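Local structure of lysine-specific demethylase REF6 (Arabidopsis thaliana, 6A58) at residues 25-30 with 58-63; 51-56 with 64-69; 85-90 with 94-99. The protein removes methyl groups from di- and trimethylated lysines of histone H3, and binds DNA sequence-specifically through its four C2H2 zinc fingers, the part described here. All coordinates share one frame; numbering follows the deposited sequence.

Contact 1. Residues 25-30 with 58-63; sequences CNMEGC and FSHKYL. With ZN (zinc ion), chain B.
The imidazole of His60 has Met27 over one face and a cysteine sulfur at its edge. Met27 CB sits above the middle of the ring, 4.0 Å from the His60 ring centroid and 10° off its normal, a CH-pi contact. The methionine continues past the histidine in the opposite sense to its side chain: CG comes within 3.7 Å of His60 CD2, and the bends at chi2 and chi3 bring CE back to His60 CB, 3.9 Å away. Cys30 SG lies in the ring plane, 3.4 Å from His60 CE1. Cys25 SG approaches obliquely, 3.8 Å from His60 NE2.

The sulfurs come this near because zinc draws all three groups together: His60 NE2 binds the ion at 2.2 Å, beside Cys25 SG and Cys30 SG. With SG turned opposite the backbone N (chi1 -177°), Cys25 points its sulfur from the loop to the ion. A type II turn from Met27 to Cys30 folds the chain back so that Cys30 joins Cys25 there, and Met27 N donates to Cys25 SG at 3.5 Å, a bond likely to ease the negative charge on the thiolate. His43, its ring nearly perpendicular to that of His60, supplies the fourth ligand.

Two cysteines and two histidines form a C2H2 zinc site, but His60 opens the helix of the following finger, so the degenerate first finger closes its site with a borrowed ligand.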
loop_
_atom_site.group_PDB
_atom_site.type_symbol
_atom_site.label_atom_id
_atom_site.label_comp_id
_atom_site.label_asym_id
_atom_site.label_seq_id
_atom_site.Cartn_x
_atom_site.Cartn_y
_atom_site.Cartn_z
ATOM N N CYS A 25 -20.209 -3.457 -6.815
ATOM C CA CYS A 25 -19.725 -2.966 -8.109
ATOM C C CYS A 25 -19.339 -4.132 -9.010
ATOM O O CYS A 25 -18.633 -5.042 -8.574
ATOM C CB CYS A 25 -18.520 -2.045 -7.935
ATOM S SG CYS A 25 -17.939 -1.344 -9.500
ATOM N N ASN A 26 -19.791 -4.090 -10.265
ATOM C CA ASN A 26 -19.519 -5.166 -11.232
ATOM C C ASN A 26 -18.328 -4.900 -12.161
ATOM O O ASN A 26 -18.093 -5.677 -13.091
ATOM C CB ASN A 26 -20.781 -5.505 -12.046
ATOM C CG ASN A 26 -21.260 -4.363 -12.927
ATOM O OD1 ASN A 26 -20.735 -3.248 -12.889
ATOM N ND2 ASN A 26 -22.291 -4.640 -13.719
ATOM N N MET A 27 -17.583 -3.820 -11.922
ATOM C CA MET A 27 -16.385 -3.519 -12.709
ATOM C C MET A 27 -15.279 -4.510 -12.369
ATOM O O MET A 27 -15.122 -4.897 -11.210
ATOM C CB MET A 27 -15.905 -2.087 -12.453
ATOM C CG MET A 27 -16.875 -1.016 -12.925
ATOM S SD MET A 27 -16.996 -0.932 -14.723
ATOM C CE MET A 27 -15.432 -0.161 -15.126
ATOM N N GLU A 28 -14.524 -4.921 -13.386
ATOM C CA GLU A 28 -13.495 -5.952 -13.223
ATOM C C GLU A 28 -12.444 -5.510 -12.204
ATOM O O GLU A 28 -11.904 -4.406 -12.297
ATOM C CB GLU A 28 -12.822 -6.275 -14.568
ATOM C CG GLU A 28 -12.003 -7.562 -14.579
ATOM C CD GLU A 28 -12.849 -8.818 -14.433
ATOM O OE1 GLU A 28 -12.438 -9.729 -13.683
ATOM O OE2 GLU A 28 -13.925 -8.902 -15.065
ATOM N N GLY A 29 -12.198 -6.364 -11.213
ATOM C CA GLY A 29 -11.216 -6.095 -10.168
ATOM C C GLY A 29 -11.712 -5.277 -8.983
ATOM O O GLY A 29 -11.007 -5.181 -7.979
ATOM N N CYS A 30 -12.910 -4.694 -9.076
ATOM C CA CYS A 30 -13.423 -3.840 -7.998
ATOM C C CYS A 30 -14.054 -4.684 -6.897
ATOM O O CYS A 30 -14.783 -5.634 -7.182
ATOM C CB CYS A 30 -14.450 -2.843 -8.526
ATOM S SG CYS A 30 -14.820 -1.530 -7.329
ATOM N N PHE A 58 -11.452 10.012 -14.734
ATOM C CA PHE A 58 -11.643 9.617 -16.132
ATOM C C PHE A 58 -11.860 8.114 -16.297
ATOM O O PHE A 58 -12.514 7.679 -17.247
ATOM C CB PHE A 58 -10.444 10.073 -16.978
ATOM C CG PHE A 58 -10.611 9.826 -18.454
ATOM C CD1 PHE A 58 -11.475 10.613 -19.209
ATOM C CD2 PHE A 58 -9.913 8.801 -19.088
ATOM C CE1 PHE A 58 -11.638 10.385 -20.570
ATOM C CE2 PHE A 58 -10.070 8.570 -20.447
ATOM C CZ PHE A 58 -10.933 9.361 -21.189
ATOM N N SER A 59 -11.301 7.327 -15.381
ATOM C CA SER A 59 -11.465 5.882 -15.403
ATOM C C SER A 59 -11.662 5.340 -14.000
ATOM O O SER A 59 -11.423 6.020 -13.001
ATOM C CB SER A 59 -10.246 5.210 -16.045
ATOM O OG SER A 59 -9.175 5.097 -15.122
ATOM N N HIS A 60 -12.071 4.084 -13.958
ATOM C CA HIS A 60 -12.295 3.382 -12.711
ATOM C C HIS A 60 -10.990 3.097 -11.952
ATOM O O HIS A 60 -10.984 3.087 -10.723
ATOM C CB HIS A 60 -13.064 2.097 -12.991
ATOM C CG HIS A 60 -13.719 1.529 -11.783
ATOM N ND1 HIS A 60 -13.060 0.680 -10.927
ATOM C CD2 HIS A 60 -14.959 1.704 -11.270
ATOM C CE1 HIS A 60 -13.869 0.343 -9.943
ATOM N NE2 HIS A 60 -15.031 0.943 -10.129
ATOM N N LYS A 61 -9.890 2.887 -12.679
ATOM C CA LYS A 61 -8.574 2.697 -12.056
ATOM C C LYS A 61 -8.112 3.944 -11.290
ATOM O O LYS A 61 -7.608 3.831 -10.170
ATOM C CB LYS A 61 -7.522 2.304 -13.103
ATOM C CG LYS A 61 -6.250 1.726 -12.504
ATOM C CD LYS A 61 -5.250 1.309 -13.574
ATOM C CE LYS A 61 -4.540 2.506 -14.185
ATOM N NZ LYS A 61 -3.397 2.092 -15.047
ATOM N N TYR A 62 -8.285 5.121 -11.897
ATOM C CA TYR A 62 -7.976 6.402 -11.235
ATOM C C TYR A 62 -8.796 6.621 -9.960
ATOM O O TYR A 62 -8.273 7.119 -8.960
ATOM C CB TYR A 62 -8.206 7.587 -12.186
ATOM C CG TYR A 62 -7.143 7.771 -13.253
ATOM C CD1 TYR A 62 -5.815 8.017 -12.907
ATOM C CD2 TYR A 62 -7.472 7.742 -14.610
ATOM C CE1 TYR A 62 -4.841 8.203 -13.879
ATOM C CE2 TYR A 62 -6.506 7.927 -15.591
ATOM C CZ TYR A 62 -5.193 8.157 -15.220
ATOM O OH TYR A 62 -4.234 8.342 -16.188
ATOM N N LEU A 63 -10.078 6.261 -10.013
ATOM C CA LEU A 63 -10.982 6.375 -8.864
ATOM C C LEU A 63 -10.512 5.537 -7.670
ATOM O O LEU A 63 -10.438 6.038 -6.547
ATOM C CB LEU A 63 -12.394 5.939 -9.265
ATOM C CG LEU A 63 -13.464 5.888 -8.167
ATOM C CD1 LEU A 63 -13.841 7.293 -7.730
ATOM C CD2 LEU A 63 -14.672 5.091 -8.643
HETATM ZN ZN ZN B . -16.113 -0.240 -8.648
#

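Contact 2. Residues 51-56 with 64-69; sequences KGCGKN and VQHQRV. With ZN (zinc ion), chain C.
Cys53 and His66 meet at zinc, and the rotamers of both side chains set up the meeting. Cys53 points SG opposite its backbone N (chi1 179°), out of the loop and toward helix 60-70. His66 has CG in the corresponding position (chi1 172°), which turns the imidazole off the helix and across to the loop. Both side chains bind the ion at 2.2 Å, through Cys53 SG and His66 NE2. The shared metal leaves Cys53 SG 3.5 Å from His66 NE2. The sulfur stands near the plane of the imidazole, at its edge.

Lys55 supplies the other touch. Its CG lies opposite the carbonyl carbon, and the chain runs extended as far as CE, turning only at the last torsion (chi4 65°). It crosses the histidine side chain at about a right angle, with CD 3.6 Å from His66 CE1, an oblique approach to the ring. The amine ends beyond this aliphatic contact, Lys55 NZ being 5.3 Å from His66 NE2, so the lysine packs through its methylenes and not its charge.

Within the loop, Lys55 N gives a weak bond to Cys53 SG, 3.7 Å long, and Asn56 ND2 a weak one to Gly54 O. Phe57 also meets the His66 ring.

Cys48 and His70 complete the tetrad. Two cysteines from the loop and two histidines four residues apart on one helix are the classic C2H2 zinc finger arrangement, here the second finger of REF6.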
loop_
_atom_site.group_PDB
_atom_site.type_symbol
_atom_site.label_atom_id
_atom_site.label_comp_id
_atom_site.label_asym_id
_atom_site.label_seq_id
_atom_site.Cartn_x
_atom_site.Cartn_y
_atom_site.Cartn_z
ATOM N N LYS A 51 -17.561 11.125 1.604
ATOM C CA LYS A 51 -18.360 12.322 1.894
ATOM C C LYS A 51 -17.492 13.585 1.877
ATOM O O LYS A 51 -16.412 13.613 2.474
ATOM C CB LYS A 51 -19.049 12.193 3.258
ATOM C CG LYS A 51 -20.142 11.140 3.322
ATOM C CD LYS A 51 -20.546 10.837 4.757
ATOM C CE LYS A 51 -21.613 9.758 4.821
ATOM N NZ LYS A 51 -21.986 9.379 6.214
ATOM N N GLY A 52 -17.960 14.608 1.162
ATOM C CA GLY A 52 -17.281 15.906 1.094
ATOM C C GLY A 52 -16.187 16.086 0.051
ATOM O O GLY A 52 -15.716 17.211 -0.143
ATOM N N CYS A 53 -15.773 15.011 -0.624
ATOM C CA CYS A 53 -14.667 15.090 -1.584
ATOM C C CYS A 53 -15.137 15.667 -2.923
ATOM O O CYS A 53 -14.709 16.756 -3.315
ATOM C CB CYS A 53 -14.006 13.721 -1.783
ATOM S SG CYS A 53 -12.655 13.747 -2.978
ATOM N N GLY A 54 -16.005 14.932 -3.615
ATOM C CA GLY A 54 -16.583 15.382 -4.883
ATOM C C GLY A 54 -15.729 15.235 -6.135
ATOM O O GLY A 54 -16.186 15.583 -7.225
ATOM N N LYS A 55 -14.506 14.717 -6.009
ATOM C CA LYS A 55 -13.621 14.573 -7.167
ATOM C C LYS A 55 -14.137 13.480 -8.110
ATOM O O LYS A 55 -14.572 12.418 -7.657
ATOM C CB LYS A 55 -12.186 14.280 -6.724
ATOM C CG LYS A 55 -11.525 15.436 -5.990
ATOM C CD LYS A 55 -10.110 15.075 -5.571
ATOM C CE LYS A 55 -9.319 16.286 -5.103
ATOM N NZ LYS A 55 -9.868 16.883 -3.857
ATOM N N ASN A 56 -14.119 13.774 -9.411
ATOM C CA ASN A 56 -14.509 12.828 -10.462
ATOM C C ASN A 56 -13.264 12.417 -11.239
ATOM O O ASN A 56 -12.324 13.208 -11.366
ATOM C CB ASN A 56 -15.483 13.472 -11.455
ATOM C CG ASN A 56 -16.873 13.710 -10.883
ATOM O OD1 ASN A 56 -17.869 13.474 -11.573
ATOM N ND2 ASN A 56 -16.953 14.217 -9.654
ATOM N N VAL A 64 -10.217 4.265 -7.929
ATOM C CA VAL A 64 -9.835 3.310 -6.876
ATOM C C VAL A 64 -8.516 3.716 -6.206
ATOM O O VAL A 64 -8.395 3.653 -4.978
ATOM C CB VAL A 64 -9.757 1.859 -7.426
ATOM C CG1 VAL A 64 -9.140 0.895 -6.412
ATOM C CG2 VAL A 64 -11.144 1.369 -7.825
ATOM N N GLN A 65 -7.543 4.135 -7.010
ATOM C CA GLN A 65 -6.265 4.637 -6.492
ATOM C C GLN A 65 -6.447 5.871 -5.604
ATOM O O GLN A 65 -5.825 5.969 -4.543
ATOM C CB GLN A 65 -5.304 4.957 -7.640
ATOM C CG GLN A 65 -4.784 3.724 -8.364
ATOM C CD GLN A 65 -3.997 4.053 -9.621
ATOM O OE1 GLN A 65 -3.669 5.212 -9.888
ATOM N NE2 GLN A 65 -3.686 3.023 -10.404
ATOM N N HIS A 66 -7.305 6.796 -6.036
ATOM C CA HIS A 66 -7.588 8.013 -5.271
ATOM C C HIS A 66 -8.213 7.751 -3.896
ATOM O O HIS A 66 -7.796 8.354 -2.904
ATOM C CB HIS A 66 -8.503 8.957 -6.057
ATOM C CG HIS A 66 -8.982 10.121 -5.251
ATOM N ND1 HIS A 66 -8.161 11.169 -4.901
ATOM C CD2 HIS A 66 -10.192 10.390 -4.706
ATOM C CE1 HIS A 66 -8.844 12.038 -4.180
ATOM N NE2 HIS A 66 -10.080 11.590 -4.048
ATOM N N GLN A 67 -9.220 6.876 -3.850
ATOM C CA GLN A 67 -9.927 6.538 -2.600
ATOM C C GLN A 67 -8.971 6.112 -1.474
ATOM O O GLN A 67 -9.202 6.444 -0.311
ATOM C CB GLN A 67 -10.995 5.455 -2.863
ATOM C CG GLN A 67 -11.678 4.873 -1.623
ATOM C CD GLN A 67 -10.974 3.648 -1.054
ATOM O OE1 GLN A 67 -10.569 2.749 -1.794
ATOM N NE2 GLN A 67 -10.827 3.608 0.267
ATOM N N ARG A 68 -7.907 5.393 -1.833
ATOM C CA ARG A 68 -6.869 4.973 -0.879
ATOM C C ARG A 68 -6.186 6.133 -0.140
ATOM O O ARG A 68 -5.773 5.970 1.010
ATOM C CB ARG A 68 -5.805 4.136 -1.592
ATOM N N VAL A 69 -6.070 7.290 -0.795
ATOM C CA VAL A 69 -5.486 8.491 -0.180
ATOM C C VAL A 69 -6.291 9.035 1.009
ATOM O O VAL A 69 -5.720 9.657 1.909
ATOM C CB VAL A 69 -5.308 9.624 -1.213
HETATM ZN ZN ZN C . -11.914 11.646 -2.759
#

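Contact 3. Residues 85-90 with 94-99; sequences MTFKWA and TEHIRV. With ZN (zinc ion), chain D.
Phe87 lays the tip of its ring over one face of His96, toward the rim of the imidazole. Phe87 CZ is 3.2 Å from His96 CG, a tight fit, and 3.4 Å from His96 CB, while Phe87 CE2 leans over His96 CD2. The ring planes are inclined at 40°, with centroids 4.9 Å apart, an oblique meeting of the two rings. Met85 comes to the same side of the imidazole farther out, its SD 3.4 Å from His96 CE1 and oblique to the ring.

Between them, the phenyl and the thioether restrict how the imidazole can turn, while His96 NE2 binds zinc at 2.1 Å. The histidine reaches the ion with CG opposite its backbone N (chi1 166°). Replacing Phe87 by an alanine would probably open a gap beneath the imidazole and let His96 swing more freely about its zinc bond.

At the other end of the contact, Thr94 N donates to Ala90 O at 2.9 Å, a backbone bond of the helix's first turn.

Cys78, Cys83 and His100 complete the zinc site of this third finger. Phe87 belongs to strand 86-87, which pairs antiparallel with strand 76-77; its ring fills the angle between that hairpin and helix 90-101, also touching Ser92 and Arg93. On the same helix, Arg98 NH1 hydrogen-bonds to Arg118 O, linking it to the following finger.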
loop_
_atom_site.group_PDB
_atom_site.type_symbol
_atom_site.label_atom_id
_atom_site.label_comp_id
_atom_site.label_asym_id
_atom_site.label_seq_id
_atom_site.Cartn_x
_atom_site.Cartn_y
_atom_site.Cartn_z
ATOM N N MET A 85 3.765 0.405 16.174
ATOM C CA MET A 85 3.714 0.769 14.757
ATOM C C MET A 85 2.777 -0.153 13.988
ATOM O O MET A 85 2.652 -1.333 14.303
ATOM C CB MET A 85 5.108 0.753 14.129
ATOM C CG MET A 85 6.037 1.804 14.720
ATOM S SD MET A 85 7.385 2.278 13.627
ATOM C CE MET A 85 6.503 3.191 12.362
ATOM N N THR A 86 2.123 0.419 12.981
ATOM C CA THR A 86 1.135 -0.280 12.161
ATOM C C THR A 86 1.419 -0.015 10.689
ATOM O O THR A 86 2.063 0.981 10.342
ATOM C CB THR A 86 -0.292 0.184 12.502
ATOM O OG1 THR A 86 -0.361 1.613 12.444
ATOM C CG2 THR A 86 -0.687 -0.286 13.892
ATOM N N PHE A 87 0.946 -0.920 9.829
ATOM C CA PHE A 87 1.292 -0.900 8.404
ATOM C C PHE A 87 0.118 -1.240 7.504
ATOM O O PHE A 87 -0.769 -2.005 7.878
ATOM C CB PHE A 87 2.457 -1.858 8.145
ATOM C CG PHE A 87 3.653 -1.533 8.976
ATOM C CD1 PHE A 87 4.538 -0.550 8.562
ATOM C CD2 PHE A 87 3.835 -2.132 10.219
ATOM C CE1 PHE A 87 5.622 -0.202 9.349
ATOM C CE2 PHE A 87 4.917 -1.784 11.011
ATOM C CZ PHE A 87 5.807 -0.819 10.571
ATOM N N LYS A 88 0.137 -0.644 6.315
ATOM C CA LYS A 88 -0.852 -0.914 5.278
ATOM C C LYS A 88 -0.570 -2.231 4.554
ATOM O O LYS A 88 -1.504 -2.994 4.293
ATOM C CB LYS A 88 -0.871 0.232 4.265
ATOM N N TRP A 89 0.709 -2.489 4.251
ATOM C CA TRP A 89 1.128 -3.647 3.451
ATOM C C TRP A 89 2.066 -4.563 4.232
ATOM O O TRP A 89 2.852 -4.099 5.066
ATOM C CB TRP A 89 1.831 -3.182 2.175
ATOM C CG TRP A 89 1.003 -2.269 1.320
ATOM C CD1 TRP A 89 -0.098 -2.607 0.588
ATOM C CD2 TRP A 89 1.215 -0.869 1.102
ATOM N NE1 TRP A 89 -0.587 -1.504 -0.068
ATOM C CE2 TRP A 89 0.201 -0.424 0.230
ATOM C CE3 TRP A 89 2.162 0.052 1.561
ATOM C CZ2 TRP A 89 0.108 0.901 -0.192
ATOM C CZ3 TRP A 89 2.068 1.367 1.140
ATOM C CH2 TRP A 89 1.048 1.778 0.273
ATOM N N ALA A 90 1.988 -5.862 3.943
ATOM C CA ALA A 90 2.811 -6.877 4.610
ATOM C C ALA A 90 4.308 -6.680 4.372
ATOM O O ALA A 90 5.104 -6.884 5.289
ATOM C CB ALA A 90 2.389 -8.273 4.173
ATOM N N THR A 94 7.174 -6.314 7.197
ATOM C CA THR A 94 8.329 -7.221 7.183
ATOM C C THR A 94 9.660 -6.457 7.164
ATOM O O THR A 94 10.579 -6.791 7.917
ATOM C CB THR A 94 8.250 -8.207 5.999
ATOM O OG1 THR A 94 7.086 -9.026 6.152
ATOM C CG2 THR A 94 9.485 -9.101 5.932
ATOM N N GLU A 95 9.756 -5.440 6.310
ATOM C CA GLU A 95 10.937 -4.569 6.282
ATOM C C GLU A 95 11.166 -3.897 7.637
ATOM O O GLU A 95 12.291 -3.878 8.139
ATOM C CB GLU A 95 10.829 -3.520 5.167
ATOM C CG GLU A 95 11.114 -4.087 3.783
ATOM C CD GLU A 95 11.187 -3.033 2.689
ATOM O OE1 GLU A 95 10.902 -1.843 2.950
ATOM O OE2 GLU A 95 11.533 -3.404 1.551
ATOM N N HIS A 96 10.097 -3.371 8.231
ATOM C CA HIS A 96 10.179 -2.737 9.551
ATOM C C HIS A 96 10.701 -3.657 10.656
ATOM O O HIS A 96 11.510 -3.228 11.484
ATOM C CB HIS A 96 8.827 -2.168 9.982
ATOM C CG HIS A 96 8.769 -1.817 11.434
ATOM N ND1 HIS A 96 9.341 -0.673 11.943
ATOM C CD2 HIS A 96 8.226 -2.470 12.489
ATOM C CE1 HIS A 96 9.146 -0.632 13.249
ATOM N NE2 HIS A 96 8.472 -1.710 13.605
ATOM N N ILE A 97 10.243 -4.909 10.673
ATOM C CA ILE A 97 10.655 -5.871 11.710
ATOM C C ILE A 97 12.182 -6.061 11.723
ATOM O O ILE A 97 12.771 -6.297 12.783
ATOM C CB ILE A 97 9.913 -7.225 11.566
ATOM C CG1 ILE A 97 8.420 -7.046 11.867
ATOM C CG2 ILE A 97 10.480 -8.278 12.513
ATOM C CD1 ILE A 97 7.538 -8.140 11.303
ATOM N N ARG A 98 12.825 -5.918 10.564
ATOM C CA ARG A 98 14.286 -5.992 10.484
ATOM C C ARG A 98 14.996 -4.930 11.332
ATOM O O ARG A 98 16.132 -5.147 11.755
ATOM C CB ARG A 98 14.772 -5.904 9.034
ATOM C CG ARG A 98 14.310 -7.053 8.149
ATOM C CD ARG A 98 14.636 -6.779 6.694
ATOM N NE ARG A 98 13.915 -7.693 5.814
ATOM C CZ ARG A 98 13.673 -7.478 4.517
ATOM N NH1 ARG A 98 14.104 -6.378 3.904
ATOM N NH2 ARG A 98 12.987 -8.384 3.824
ATOM N N VAL A 99 14.337 -3.796 11.580
ATOM C CA VAL A 99 14.884 -2.759 12.472
ATOM C C VAL A 99 15.065 -3.332 13.878
ATOM O O VAL A 99 16.076 -3.071 14.527
ATOM C CB VAL A 99 13.996 -1.487 12.519
ATOM C CG1 VAL A 99 14.548 -0.459 13.502
ATOM C CG2 VAL A 99 13.867 -0.870 11.130
HETATM ZN ZN ZN D . 7.960 -2.652 15.413
#

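In the fold
From the N terminus, 25-30 follows strand 23-24 and waits for its partner until the chain has passed through helix 37-44 and the loop holding 51-56. Contact 1 then closes this long loop at the start of helix 60-70, and contact 2 closes a much shorter one farther along the same helix. The two therefore cross along the chain, and helix 60-70 serves two zinc ions, which is consistent with the first and second fingers holding together as one unit. Contact 3 follows in series, on the opposite side of the chain's centre, about 26 Å from contact 2 between centres; it closes a short strand-to-helix connection within the third finger.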